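Local coordinates for protein haloacid dehalogenase-like hydrolase (Salmonella enterica subsp. enterica serovar Typhi, PDB 4EZE) that probably hydrolyses O-phosphoserine to serine and phosphate with the help of magnesium, as the last step of serine biosynthesis, at residues 95-100 against 300-305; 26-31 against 70-75; 203-208 against 224-229; 126-131 against 172-177. One frame throughout, in Å; residues are numbered along the deposited sequence.

Contacts 1 and 2 lie at one end of the molecule and share the four-stranded antiparallel sheet: strand 97-100 of contact 1 pairs with 23-29, which contact 2 pairs with 67-75. Both are largely buried, but contact 2 is regular backbone bonding, whereas contact 1 joins this sheet to the end of the parallel sheet and the turn after it, through one aspartate, waters and ring packing. Contacts 3 and 4, partly buried, touch where L205 meets I128 and F208 meets V174, about 30 to 42 Å between centres from the first two. Contact 3 adjoins the predicted active site and mixes polar and aliphatic pairs; contact 4 joins two helices by surface salt bridges beside a buried V174-I128 contact.

Contact 1: 95-100 against 300-305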
loop_
_atom_site.group_PDB
_atom_site.type_symbol
_atom_site.label_atom_id
_atom_site.label_comp_id
_atom_site.label_asym_id
_atom_site.label_seq_id
_atom_site.Cartn_x
_atom_site.Cartn_y
_atom_site.Cartn_z
ATOM N N GLN A 95 12.095 -1.764 16.281
ATOM C CA GLN A 95 11.692 -2.441 15.047
ATOM C C GLN A 95 10.579 -3.443 15.244
ATOM O O GLN A 95 10.795 -4.635 15.120
ATOM C CB GLN A 95 12.901 -3.091 14.367
ATOM C CG GLN A 95 13.850 -2.003 13.840
ATOM C CD GLN A 95 15.020 -2.484 13.007
ATOM O OE1 GLN A 95 15.348 -3.680 12.952
ATOM N NE2 GLN A 95 15.682 -1.528 12.357
ATOM N N PHE A 96 9.375 -2.969 15.551
ATOM C CA PHE A 96 8.240 -3.864 15.483
ATOM C C PHE A 96 7.164 -3.127 14.739
ATOM O O PHE A 96 7.218 -1.901 14.587
ATOM C CB PHE A 96 7.754 -4.309 16.882
ATOM C CG PHE A 96 7.372 -3.175 17.763
ATOM C CD1 PHE A 96 6.100 -2.613 17.685
ATOM C CD2 PHE A 96 8.299 -2.619 18.634
ATOM C CE1 PHE A 96 5.745 -1.523 18.480
ATOM C CE2 PHE A 96 7.954 -1.550 19.439
ATOM C CZ PHE A 96 6.677 -1.000 19.366
ATOM N N ASP A 97 6.189 -3.880 14.246
ATOM C CA ASP A 97 5.027 -3.274 13.636
ATOM C C ASP A 97 3.898 -3.361 14.630
ATOM O O ASP A 97 3.904 -4.212 15.535
ATOM C CB ASP A 97 4.646 -4.021 12.352
ATOM C CG ASP A 97 5.479 -3.586 11.166
ATOM O OD1 ASP A 97 5.518 -2.356 10.927
ATOM O OD2 ASP A 97 6.088 -4.462 10.488
ATOM N N PHE A 98 2.899 -2.509 14.460
ATOM C CA PHE A 98 1.715 -2.682 15.280
ATOM C C PHE A 98 0.530 -2.155 14.516
ATOM O O PHE A 98 0.693 -1.470 13.496
ATOM C CB PHE A 98 1.865 -1.918 16.599
ATOM C CG PHE A 98 1.943 -0.410 16.425
ATOM C CD1 PHE A 98 0.799 0.353 16.378
ATOM C CD2 PHE A 98 3.167 0.231 16.314
ATOM C CE1 PHE A 98 0.868 1.725 16.245
ATOM C CE2 PHE A 98 3.240 1.600 16.168
ATOM C CZ PHE A 98 2.099 2.349 16.138
ATOM N N PHE A 99 -0.659 -2.472 15.017
ATOM C CA PHE A 99 -1.878 -1.882 14.502
ATOM C C PHE A 99 -2.806 -1.522 15.632
ATOM O O PHE A 99 -3.008 -2.307 16.568
ATOM C CB PHE A 99 -2.583 -2.844 13.569
ATOM C CG PHE A 99 -1.950 -2.927 12.231
ATOM C CD1 PHE A 99 -2.071 -1.875 11.339
ATOM C CD2 PHE A 99 -1.199 -4.034 11.872
ATOM C CE1 PHE A 99 -1.477 -1.935 10.093
ATOM C CE2 PHE A 99 -0.602 -4.097 10.627
ATOM C CZ PHE A 99 -0.744 -3.048 9.738
ATOM N N ILE A 100 -3.349 -0.319 15.554
ATOM C CA ILE A 100 -4.438 0.058 16.421
ATOM C C ILE A 100 -5.703 -0.353 15.704
ATOM O O ILE A 100 -6.035 0.181 14.656
ATOM C CB ILE A 100 -4.447 1.557 16.701
ATOM C CG1 ILE A 100 -3.275 1.916 17.619
ATOM C CG2 ILE A 100 -5.758 1.960 17.359
ATOM C CD1 ILE A 100 -2.976 3.401 17.600
ATOM N N GLN A 300 0.775 1.507 9.436
ATOM C CA GLN A 300 1.965 1.265 8.631
ATOM C C GLN A 300 2.413 -0.170 8.694
ATOM O O GLN A 300 2.282 -0.860 9.725
ATOM C CB GLN A 300 3.143 2.140 9.105
ATOM C CG GLN A 300 2.878 3.649 9.142
ATOM C CD GLN A 300 4.016 4.414 9.802
ATOM O OE1 GLN A 300 5.054 3.832 10.118
ATOM N NE2 GLN A 300 3.817 5.718 10.039
ATOM N N ILE A 301 2.988 -0.619 7.594
ATOM C CA ILE A 301 3.773 -1.822 7.670
ATOM C C ILE A 301 5.212 -1.482 7.333
ATOM O O ILE A 301 5.513 -1.026 6.225
ATOM C CB ILE A 301 3.233 -2.910 6.737
ATOM C CG1 ILE A 301 1.803 -3.248 7.130
ATOM C CG2 ILE A 301 4.089 -4.165 6.860
ATOM C CD1 ILE A 301 1.063 -4.049 6.071
ATOM N N ASN A 302 6.104 -1.722 8.285
ATOM C CA ASN A 302 7.491 -1.337 8.113
ATOM C C ASN A 302 8.452 -2.491 8.127
ATOM O O ASN A 302 9.496 -2.398 7.505
ATOM C CB ASN A 302 7.906 -0.320 9.196
ATOM C CG ASN A 302 7.130 0.963 9.077
ATOM O OD1 ASN A 302 6.934 1.431 7.968
ATOM N ND2 ASN A 302 6.663 1.532 10.209
ATOM N N TYR A 303 8.127 -3.571 8.839
ATOM C CA TYR A 303 9.080 -4.689 8.967
ATOM C C TYR A 303 8.525 -6.075 8.626
ATOM O O TYR A 303 9.186 -7.064 8.879
ATOM C CB TYR A 303 9.676 -4.750 10.389
ATOM C CG TYR A 303 10.276 -3.440 10.828
ATOM C CD1 TYR A 303 11.545 -3.052 10.420
ATOM C CD2 TYR A 303 9.562 -2.586 11.653
ATOM C CE1 TYR A 303 12.074 -1.827 10.803
ATOM C CE2 TYR A 303 10.074 -1.384 12.052
ATOM C CZ TYR A 303 11.323 -0.996 11.634
ATOM O OH TYR A 303 11.779 0.234 12.068
ATOM N N HIS A 304 7.314 -6.175 8.088
ATOM C CA HIS A 304 6.781 -7.488 7.726
ATOM C C HIS A 304 6.120 -7.349 6.383
ATOM O O HIS A 304 6.374 -6.376 5.693
ATOM C CB HIS A 304 5.808 -7.996 8.797
ATOM C CG HIS A 304 6.479 -8.297 10.107
ATOM N ND1 HIS A 304 6.720 -7.328 11.061
ATOM C CD2 HIS A 304 6.987 -9.452 10.604
ATOM C CE1 HIS A 304 7.343 -7.877 12.092
ATOM N NE2 HIS A 304 7.505 -9.166 11.845
ATOM N N GLY A 305 5.283 -8.300 5.991
ATOM C CA GLY A 305 4.673 -8.221 4.666
ATOM C C GLY A 305 3.193 -7.960 4.780
ATOM O O GLY A 305 2.689 -7.672 5.863
HETATM O O HOH W 1 6.881 0.339 12.656
HETATM O O HOH W 2 3.634 -0.788 12.099
HETATM O O HOH W 3 0.435 0.839 12.225
#
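The carboxylate of D97 is gripped by the turn that follows strand 299-301. D97 OD2 accepts two N-H groups: the backbone N of Y303 at 2.8 Å on the syn side, and ND1 of H304 at 3.0 Å by the anti lone pair. The histidine bond is nearly straight (169°) and lies in the imidazole plane, which fixes the turn of that ring and requires a proton on ND1. D97 OD1 takes the backbone N of N302 at 2.8 Å, again from the syn side, and a water that also bridges F98 N and Q300 O. With CG beside its own backbone N (chi1 -82°), D97 directs both oxygens into the turn. A second water accepts from N302 ND2 and lies 3.0 Å from F96 O, to which it can donate, spanning the segments; N302 ND2 also gives Q300 OE1 a nearly straight bond (2.8 Å) that fixes the amide rotation. A third links F98 O to Q300 N. Q95 lies across one face of the Y303 ring, its CB 3.9 Å from the ring centroid in a CH-pi contact, while N302 CB covers the opposite face. CZ of F99 meets CG1 of I301 at 3.7 Å, ring edge first. Strand 97-100 edges the antiparallel sheet, bonded to strand 23-29, and 299-301 ends the parallel sheet beside 283-287; helix 81-93 packs on F96, F98 and Q300.

Contact 2: 26-31 against 70-75; sequences IYFITT and LKLTLP
Four backbone hydrogen bonds join I26 and F28 to L72 and L70, satisfying the N-H and C=O of all four residues. I26 N gives to L72 O at 3.0 Å and I26 O accepts L72 N at 2.9 Å; F28 N reaches L70 O at 2.8 Å and F28 O takes L70 N at 3.0 Å. Between these hydrogen-bonded pairs stands the non-hydrogen-bonded pair Y27 and K71. CA of Y27 adds a CA-H...O contact to L70 O at 3.4 Å; the backbone of Y27 bonds to F99, that of K71 to D58. The Y27 and K71 side chains run alongside each other, CE1 of Y27 4.0 Å from CD of K71. K71 stays extended, CG anti to its backbone N (chi1 178°), which carries NZ out alongside the tyrosine ring. Between it and the hydroxyl lies a water: Y27 OH donates to it at 2.8 Å, K71 NZ only weakly, its stronger partner being the carbonyl O of L317. On the apolar face of I26, F28, L70, L72 and L74, CB of L72 lies at the F28 ring edge, 3.9 Å from CE2 of F28, and I26 CG2 covers a ring face. Helix 34-45 packs on F28 and L70, helix 81-93 on F98 beside F28. With strand order 56-62, 67-75, 23-29, 97-100, this is the beta-alpha-beta-beta-alpha-beta ferredoxin-like fold, as in ACT-type domains.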
loop_
_atom_site.group_PDB
_atom_site.type_symbol
_atom_site.label_atom_id
_atom_site.label_comp_id
_atom_site.label_asym_id
_atom_site.label_seq_id
_atom_site.Cartn_x
_atom_site.Cartn_y
_atom_site.Cartn_z
ATOM N N ILE A 26 -4.675 -2.939 20.365
ATOM C CA ILE A 26 -3.472 -2.738 19.591
ATOM C C ILE A 26 -2.830 -4.096 19.445
ATOM O O ILE A 26 -2.686 -4.817 20.441
ATOM C CB ILE A 26 -2.457 -1.868 20.346
ATOM C CG1 ILE A 26 -3.040 -0.480 20.605
ATOM C CG2 ILE A 26 -1.160 -1.791 19.559
ATOM C CD1 ILE A 26 -2.100 0.461 21.320
ATOM N N TYR A 27 -2.476 -4.455 18.214
ATOM C CA TYR A 27 -1.717 -5.691 17.978
ATOM C C TYR A 27 -0.261 -5.348 17.749
ATOM O O TYR A 27 0.044 -4.386 17.046
ATOM C CB TYR A 27 -2.212 -6.402 16.716
ATOM C CG TYR A 27 -3.695 -6.695 16.663
ATOM C CD1 TYR A 27 -4.222 -7.818 17.294
ATOM C CD2 TYR A 27 -4.564 -5.870 15.946
ATOM C CE1 TYR A 27 -5.579 -8.110 17.229
ATOM C CE2 TYR A 27 -5.918 -6.155 15.875
ATOM C CZ TYR A 27 -6.421 -7.276 16.526
ATOM O OH TYR A 27 -7.760 -7.580 16.451
ATOM N N PHE A 28 0.638 -6.149 18.295
ATOM C CA PHE A 28 2.048 -5.923 18.110
ATOM C C PHE A 28 2.653 -7.127 17.439
ATOM O O PHE A 28 2.438 -8.240 17.885
ATOM C CB PHE A 28 2.742 -5.781 19.456
ATOM C CG PHE A 28 2.342 -4.562 20.201
ATOM C CD1 PHE A 28 3.002 -3.372 19.992
ATOM C CD2 PHE A 28 1.311 -4.610 21.119
ATOM C CE1 PHE A 28 2.627 -2.240 20.684
ATOM C CE2 PHE A 28 0.934 -3.487 21.811
ATOM C CZ PHE A 28 1.579 -2.297 21.582
ATOM N N ILE A 29 3.443 -6.906 16.396
ATOM C CA ILE A 29 4.114 -8.011 15.729
ATOM C C ILE A 29 5.605 -7.771 15.695
ATOM O O ILE A 29 6.077 -6.763 15.155
ATOM C CB ILE A 29 3.657 -8.162 14.266
ATOM C CG1 ILE A 29 2.128 -8.260 14.178
ATOM C CG2 ILE A 29 4.338 -9.362 13.638
ATOM C CD1 ILE A 29 1.430 -6.913 14.095
ATOM N N THR A 30 6.353 -8.735 16.204
ATOM C CA THR A 30 7.762 -8.569 16.334
ATOM C C THR A 30 8.494 -9.896 16.197
ATOM O O THR A 30 7.908 -10.932 16.448
ATOM C CB THR A 30 8.050 -8.017 17.725
ATOM O OG1 THR A 30 9.439 -7.735 17.819
ATOM C CG2 THR A 30 7.666 -9.046 18.796
ATOM N N THR A 31 9.780 -9.872 15.823
ATOM C CA THR A 31 10.602 -11.105 15.857
ATOM C C THR A 31 11.195 -11.404 17.238
ATOM O O THR A 31 11.743 -12.492 17.458
ATOM C CB THR A 31 11.754 -11.058 14.851
ATOM O OG1 THR A 31 12.522 -9.864 15.087
ATOM C CG2 THR A 31 11.192 -11.061 13.399
ATOM N N LEU A 70 1.163 -10.150 19.854
ATOM C CA LEU A 70 0.778 -9.726 21.193
ATOM C C LEU A 70 -0.416 -8.793 21.081
ATOM O O LEU A 70 -0.383 -7.830 20.332
ATOM C CB LEU A 70 1.927 -8.995 21.890
ATOM C CG LEU A 70 1.642 -8.604 23.345
ATOM C CD1 LEU A 70 1.578 -9.821 24.264
ATOM C CD2 LEU A 70 2.707 -7.640 23.818
ATOM N N LYS A 71 -1.488 -9.088 21.805
ATOM C CA LYS A 71 -2.670 -8.242 21.721
ATOM C C LYS A 71 -2.840 -7.461 23.029
ATOM O O LYS A 71 -2.741 -8.014 24.107
ATOM C CB LYS A 71 -3.913 -9.074 21.396
ATOM C CG LYS A 71 -5.207 -8.263 21.348
ATOM C CD LYS A 71 -6.386 -9.165 21.016
ATOM C CE LYS A 71 -7.734 -8.480 21.204
ATOM N NZ LYS A 71 -8.806 -9.520 21.126
ATOM N N LEU A 72 -3.066 -6.168 22.930
ATOM C CA LEU A 72 -3.153 -5.366 24.129
ATOM C C LEU A 72 -4.494 -4.674 24.110
ATOM O O LEU A 72 -4.856 -4.047 23.110
ATOM C CB LEU A 72 -2.025 -4.324 24.186
ATOM C CG LEU A 72 -2.328 -3.139 25.117
ATOM C CD1 LEU A 72 -2.357 -3.603 26.568
ATOM C CD2 LEU A 72 -1.337 -1.996 24.951
ATOM N N THR A 73 -5.239 -4.796 25.204
ATOM C CA THR A 73 -6.482 -4.051 25.332
ATOM C C THR A 73 -6.309 -3.024 26.423
ATOM O O THR A 73 -5.829 -3.325 27.509
ATOM C CB THR A 73 -7.668 -4.969 25.631
ATOM O OG1 THR A 73 -7.714 -6.007 24.641
ATOM C CG2 THR A 73 -8.949 -4.180 25.584
ATOM N N LEU A 74 -6.641 -1.791 26.087
ATOM C CA LEU A 74 -6.500 -0.679 26.998
ATOM C C LEU A 74 -7.606 0.327 26.747
ATOM O O LEU A 74 -8.246 0.305 25.706
ATOM C CB LEU A 74 -5.120 -0.033 26.865
ATOM C CG LEU A 74 -4.862 0.914 25.700
ATOM C CD1 LEU A 74 -3.447 1.422 25.747
ATOM C CD2 LEU A 74 -5.144 0.239 24.383
ATOM N N PRO A 75 -7.839 1.194 27.718
ATOM C CA PRO A 75 -8.896 2.187 27.629
ATOM C C PRO A 75 -8.678 3.087 26.443
ATOM O O PRO A 75 -7.559 3.421 26.123
ATOM C CB PRO A 75 -8.719 2.982 28.915
ATOM C CG PRO A 75 -7.967 2.090 29.843
ATOM C CD PRO A 75 -7.520 0.871 29.108
HETATM O O HOH W 4 -9.940 -8.145 18.159
#

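Contact 3: 203-208 against 224-229; sequences GGLDIF and NTVEIR
N224 bonds to the corner at G203 and G204, and V226 to D206 in the first turn of helix 206-216. ND2 of N224 donates a hydrogen bond to G203 O at 2.8 Å; that oxygen lies in the amide plane, the donor well above the carbonyl plane. OD1 of that amide takes M242 N, holding both ends. N224 N makes a weak bond to G204 O. D206 OD1 accepts V226 N at 2.8 Å on its syn side, 33° out of the carboxylate plane. Its chi1 of 56° sets CG between backbone N and carbonyl carbon, turning the carboxylate across T225, whose CG2 lies 3.5 Å from D206 CG. The corner follows strand 197-202 of the parallel sheet of the HAD (Rossmann-like) fold; G203 lies about 6 Å from the side chain of D114, the predicted nucleophile, and G204 about 5 Å from that of D116, the predicted proton donor. Aliphatic pairs run outward: L205 CD2 slants against V226 CG2 at 3.6 Å, and I207 CD1 meets I228 CD1 at 3.7 Å, the chains at about a right angle. I160 of helix 152-161 covers L205 and V226; L233 of strand 232-237 backs V226 and I228.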
loop_
_atom_site.group_PDB
_atom_site.type_symbol
_atom_site.label_atom_id
_atom_site.label_comp_id
_atom_site.label_asym_id
_atom_site.label_seq_id
_atom_site.Cartn_x
_atom_site.Cartn_y
_atom_site.Cartn_z
ATOM N N GLY A 203 -0.558 5.355 -11.024
ATOM C CA GLY A 203 -0.090 6.269 -12.083
ATOM C C GLY A 203 0.748 5.589 -13.157
ATOM O O GLY A 203 1.302 6.256 -14.027
ATOM N N GLY A 204 0.830 4.258 -13.108
ATOM C CA GLY A 204 1.662 3.495 -14.041
ATOM C C GLY A 204 0.981 3.117 -15.347
ATOM O O GLY A 204 -0.119 3.575 -15.636
ATOM N N LEU A 205 1.648 2.270 -16.131
ATOM C CA LEU A 205 1.157 1.791 -17.422
ATOM C C LEU A 205 0.057 0.745 -17.325
ATOM O O LEU A 205 0.112 -0.167 -16.511
ATOM C CB LEU A 205 2.306 1.183 -18.231
ATOM C CG LEU A 205 3.424 2.123 -18.688
ATOM C CD1 LEU A 205 4.509 1.365 -19.423
ATOM C CD2 LEU A 205 2.879 3.195 -19.596
ATOM N N ASP A 206 -0.916 0.838 -18.224
ATOM C CA ASP A 206 -2.021 -0.101 -18.225
ATOM C C ASP A 206 -1.568 -1.484 -18.640
ATOM O O ASP A 206 -2.193 -2.487 -18.295
ATOM C CB ASP A 206 -3.119 0.365 -19.177
ATOM C CG ASP A 206 -2.602 0.581 -20.612
ATOM O OD1 ASP A 206 -1.802 1.521 -20.857
ATOM O OD2 ASP A 206 -3.025 -0.185 -21.505
ATOM N N ILE A 207 -0.522 -1.574 -19.442
ATOM C CA ILE A 207 -0.129 -2.904 -19.856
ATOM C C ILE A 207 0.292 -3.686 -18.627
ATOM O O ILE A 207 -0.085 -4.837 -18.463
ATOM C CB ILE A 207 0.969 -2.903 -20.930
ATOM C CG1 ILE A 207 1.159 -4.314 -21.475
ATOM C CG2 ILE A 207 2.261 -2.371 -20.376
ATOM C CD1 ILE A 207 2.097 -4.392 -22.638
ATOM N N PHE A 208 1.060 -3.052 -17.753
ATOM C CA PHE A 208 1.436 -3.685 -16.501
ATOM C C PHE A 208 0.260 -3.908 -15.572
ATOM O O PHE A 208 0.107 -4.977 -15.004
ATOM C CB PHE A 208 2.469 -2.837 -15.773
ATOM C CG PHE A 208 3.842 -2.947 -16.331
ATOM C CD1 PHE A 208 4.089 -2.648 -17.646
ATOM C CD2 PHE A 208 4.890 -3.342 -15.536
ATOM C CE1 PHE A 208 5.347 -2.746 -18.158
ATOM C CE2 PHE A 208 6.154 -3.439 -16.051
ATOM C CZ PHE A 208 6.380 -3.138 -17.367
ATOM N N ASN A 224 -2.918 4.895 -15.788
ATOM C CA ASN A 224 -2.814 5.657 -17.035
ATOM C C ASN A 224 -2.870 4.698 -18.198
ATOM O O ASN A 224 -2.548 3.516 -18.058
ATOM C CB ASN A 224 -1.511 6.417 -17.105
ATOM C CG ASN A 224 -1.536 7.675 -16.300
ATOM O OD1 ASN A 224 -2.309 8.576 -16.585
ATOM N ND2 ASN A 224 -0.654 7.763 -15.301
ATOM N N THR A 225 -3.277 5.194 -19.360
ATOM C CA THR A 225 -3.344 4.330 -20.514
ATOM C C THR A 225 -2.428 4.899 -21.583
ATOM O O THR A 225 -2.542 6.074 -21.944
ATOM C CB THR A 225 -4.779 4.184 -21.057
ATOM O OG1 THR A 225 -5.707 4.111 -19.964
ATOM C CG2 THR A 225 -4.905 2.909 -21.891
ATOM N N VAL A 226 -1.491 4.086 -22.056
ATOM C CA VAL A 226 -0.640 4.501 -23.177
ATOM C C VAL A 226 -0.849 3.520 -24.311
ATOM O O VAL A 226 -0.626 2.321 -24.147
ATOM C CB VAL A 226 0.826 4.561 -22.772
ATOM C CG1 VAL A 226 1.673 5.029 -23.957
ATOM C CG2 VAL A 226 0.968 5.505 -21.576
ATOM N N GLU A 227 -1.334 4.024 -25.443
ATOM C CA GLU A 227 -1.733 3.152 -26.533
ATOM C C GLU A 227 -0.533 2.414 -27.102
ATOM O O GLU A 227 0.566 2.944 -27.167
ATOM C CB GLU A 227 -2.400 3.957 -27.647
ATOM C CG GLU A 227 -2.764 3.102 -28.853
ATOM C CD GLU A 227 -3.018 3.927 -30.109
ATOM O OE1 GLU A 227 -2.629 5.113 -30.158
ATOM O OE2 GLU A 227 -3.603 3.379 -31.058
ATOM N N ILE A 228 -0.764 1.182 -27.508
ATOM C CA ILE A 228 0.226 0.389 -28.199
ATOM C C ILE A 228 -0.352 0.083 -29.562
ATOM O O ILE A 228 -1.462 -0.439 -29.670
ATOM C CB ILE A 228 0.476 -0.944 -27.489
ATOM C CG1 ILE A 228 1.414 -0.745 -26.299
ATOM C CG2 ILE A 228 1.018 -1.970 -28.475
ATOM C CD1 ILE A 228 1.373 -1.886 -25.297
ATOM N N ARG A 229 0.397 0.425 -30.600
ATOM C CA ARG A 229 -0.062 0.252 -31.966
ATOM C C ARG A 229 1.048 -0.364 -32.819
ATOM O O ARG A 229 2.225 -0.004 -32.669
ATOM C CB ARG A 229 -0.496 1.594 -32.547
ATOM C CG ARG A 229 -1.494 1.442 -33.684
ATOM C CD ARG A 229 -1.701 2.745 -34.419
ATOM N NE ARG A 229 -1.745 3.896 -33.514
ATOM C CZ ARG A 229 -2.024 5.140 -33.900
ATOM N NH1 ARG A 229 -2.285 5.400 -35.175
ATOM N NH2 ARG A 229 -2.045 6.126 -33.014
#

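Contact 4: 126-131 against 172-177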
loop_
_atom_site.group_PDB
_atom_site.type_symbol
_atom_site.label_atom_id
_atom_site.label_comp_id
_atom_site.label_asym_id
_atom_site.label_seq_id
_atom_site.Cartn_x
_atom_site.Cartn_y
_atom_site.Cartn_z
ATOM N N ASP A 126 10.986 2.613 -14.445
ATOM C CA ASP A 126 12.432 2.528 -14.221
ATOM C C ASP A 126 12.991 1.231 -14.762
ATOM O O ASP A 126 14.081 1.208 -15.331
ATOM C CB ASP A 126 12.773 2.590 -12.740
ATOM C CG ASP A 126 12.610 3.966 -12.175
ATOM O OD1 ASP A 126 12.255 4.884 -12.944
ATOM O OD2 ASP A 126 12.833 4.125 -10.955
ATOM N N GLU A 127 12.254 0.148 -14.560
ATOM C CA GLU A 127 12.707 -1.153 -15.008
ATOM C C GLU A 127 12.741 -1.214 -16.517
ATOM O O GLU A 127 13.590 -1.872 -17.091
ATOM C CB GLU A 127 11.804 -2.249 -14.473
ATOM C CG GLU A 127 12.007 -2.491 -12.993
ATOM C CD GLU A 127 13.402 -2.995 -12.687
ATOM O OE1 GLU A 127 13.821 -4.007 -13.292
ATOM O OE2 GLU A 127 14.076 -2.383 -11.841
ATOM N N ILE A 128 11.804 -0.543 -17.169
ATOM C CA ILE A 128 11.804 -0.558 -18.613
ATOM C C ILE A 128 13.016 0.221 -19.100
ATOM O O ILE A 128 13.729 -0.223 -19.991
ATOM C CB ILE A 128 10.537 0.069 -19.154
ATOM C CG1 ILE A 128 9.339 -0.783 -18.744
ATOM C CG2 ILE A 128 10.628 0.210 -20.666
ATOM C CD1 ILE A 128 8.023 -0.107 -19.055
ATOM N N ALA A 129 13.251 1.369 -18.474
ATOM C CA ALA A 129 14.404 2.198 -18.733
ATOM C C ALA A 129 15.712 1.443 -18.617
ATOM O O ALA A 129 16.577 1.556 -19.495
ATOM C CB ALA A 129 14.416 3.387 -17.789
ATOM N N ARG A 130 15.881 0.690 -17.536
ATOM C CA ARG A 130 17.146 0.002 -17.360
ATOM C C ARG A 130 17.305 -1.075 -18.423
ATOM O O ARG A 130 18.392 -1.280 -18.946
ATOM C CB ARG A 130 17.343 -0.556 -15.947
ATOM C CG ARG A 130 18.789 -0.394 -15.474
ATOM C CD ARG A 130 19.082 -1.044 -14.131
ATOM N NE ARG A 130 18.648 -2.433 -14.129
ATOM C CZ ARG A 130 17.624 -2.880 -13.416
ATOM N NH1 ARG A 130 16.962 -2.035 -12.636
ATOM N NH2 ARG A 130 17.272 -4.163 -13.470
ATOM N N GLU A 131 16.213 -1.743 -18.764
ATOM C CA GLU A 131 16.238 -2.727 -19.833
ATOM C C GLU A 131 16.699 -2.096 -21.162
ATOM O O GLU A 131 17.282 -2.768 -22.001
ATOM C CB GLU A 131 14.853 -3.335 -20.009
ATOM C CG GLU A 131 14.763 -4.391 -21.087
ATOM C CD GLU A 131 15.225 -5.739 -20.587
ATOM O OE1 GLU A 131 15.722 -5.804 -19.439
ATOM O OE2 GLU A 131 15.087 -6.728 -21.334
ATOM N N ASN A 172 6.221 -6.791 -21.914
ATOM C CA ASN A 172 5.667 -7.982 -21.307
ATOM C C ASN A 172 6.743 -8.715 -20.529
ATOM O O ASN A 172 6.499 -9.217 -19.439
ATOM C CB ASN A 172 5.063 -8.896 -22.366
ATOM C CG ASN A 172 3.685 -8.453 -22.802
ATOM O OD1 ASN A 172 2.927 -7.888 -22.023
ATOM N ND2 ASN A 172 3.349 -8.724 -24.051
ATOM N N ALA A 173 7.938 -8.774 -21.099
ATOM C CA ALA A 173 9.055 -9.423 -20.444
ATOM C C ALA A 173 9.419 -8.702 -19.163
ATOM O O ALA A 173 9.707 -9.330 -18.157
ATOM C CB ALA A 173 10.243 -9.478 -21.367
ATOM N N VAL A 174 9.415 -7.379 -19.207
ATOM C CA VAL A 174 9.727 -6.590 -18.030
ATOM C C VAL A 174 8.681 -6.822 -16.957
ATOM O O VAL A 174 8.996 -6.957 -15.784
ATOM C CB VAL A 174 9.800 -5.102 -18.360
ATOM C CG1 VAL A 174 9.991 -4.294 -17.101
ATOM C CG2 VAL A 174 10.928 -4.840 -19.323
ATOM N N CYS A 175 7.430 -6.881 -17.380
ATOM C CA CYS A 175 6.326 -7.123 -16.472
ATOM C C CYS A 175 6.453 -8.495 -15.836
ATOM O O CYS A 175 6.180 -8.671 -14.661
ATOM C CB CYS A 175 5.001 -7.020 -17.212
ATOM S SG CYS A 175 3.579 -7.155 -16.151
ATOM N N ASP A 176 6.882 -9.462 -16.630
ATOM C CA ASP A 176 7.021 -10.836 -16.176
ATOM C C ASP A 176 8.034 -10.997 -15.052
ATOM O O ASP A 176 7.861 -11.833 -14.181
ATOM C CB ASP A 176 7.334 -11.767 -17.341
ATOM C CG ASP A 176 6.108 -12.103 -18.159
ATOM O OD1 ASP A 176 5.031 -11.552 -17.868
ATOM O OD2 ASP A 176 6.217 -12.919 -19.093
ATOM N N ARG A 177 9.110 -10.229 -15.091
ATOM C CA ARG A 177 10.133 -10.337 -14.057
ATOM C C ARG A 177 9.885 -9.477 -12.802
ATOM O O ARG A 177 10.695 -9.462 -11.883
ATOM C CB ARG A 177 11.531 -10.118 -14.632
ATOM C CG ARG A 177 11.822 -8.726 -15.102
ATOM C CD ARG A 177 13.299 -8.579 -15.360
ATOM N NE ARG A 177 13.719 -7.188 -15.318
ATOM C CZ ARG A 177 13.952 -6.452 -16.396
ATOM N NH1 ARG A 177 13.816 -6.988 -17.598
ATOM N NH2 ARG A 177 14.327 -5.190 -16.268
#
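The guanidinium of R177 reaches between the carboxylates of E127 and E131, one helix turn apart on helix 124-131, and is bridged to each by a different nitrogen. R177 NH2 donates to E127 OE1 at 3.2 Å. That oxygen, met on its anti side, lies close to the guanidinium plane, although the two flat groups stand 80° apart. R177 NH1 donates to E131 OE1 at 2.9 Å in a bent bond; the planes are only 35° apart, but the donor comes from well above the carboxylate. The arm of R177 runs extended from CG to NE; E127 and E131 bend at chi2 to bring their carboxylates toward it. R130 joins from its own helix, its NH1 bound to E127 OE2 at 3.0 Å. R130 NH2 is 4.2 Å from R177 NH2, a like-charge approach that E127 probably offsets. Beneath, V174 CG1, anti to the backbone N, sits 3.8 Å from CB of E127 and 3.9 Å from CG1 of I128, which crosses it at about a right angle. The helical segments run at 120°, axes 9.9 Å apart. Both helices fall between HAD core strands 110-113 and 197-202, consistent with the helical cap of phosphoserine phosphatases; E127 lies about 7 Å, side chain to side chain, from D116, the predicted proton donor. I128 packs on F208 of helix 206-216, while helix 135-146 lies against D126, A129 and R130.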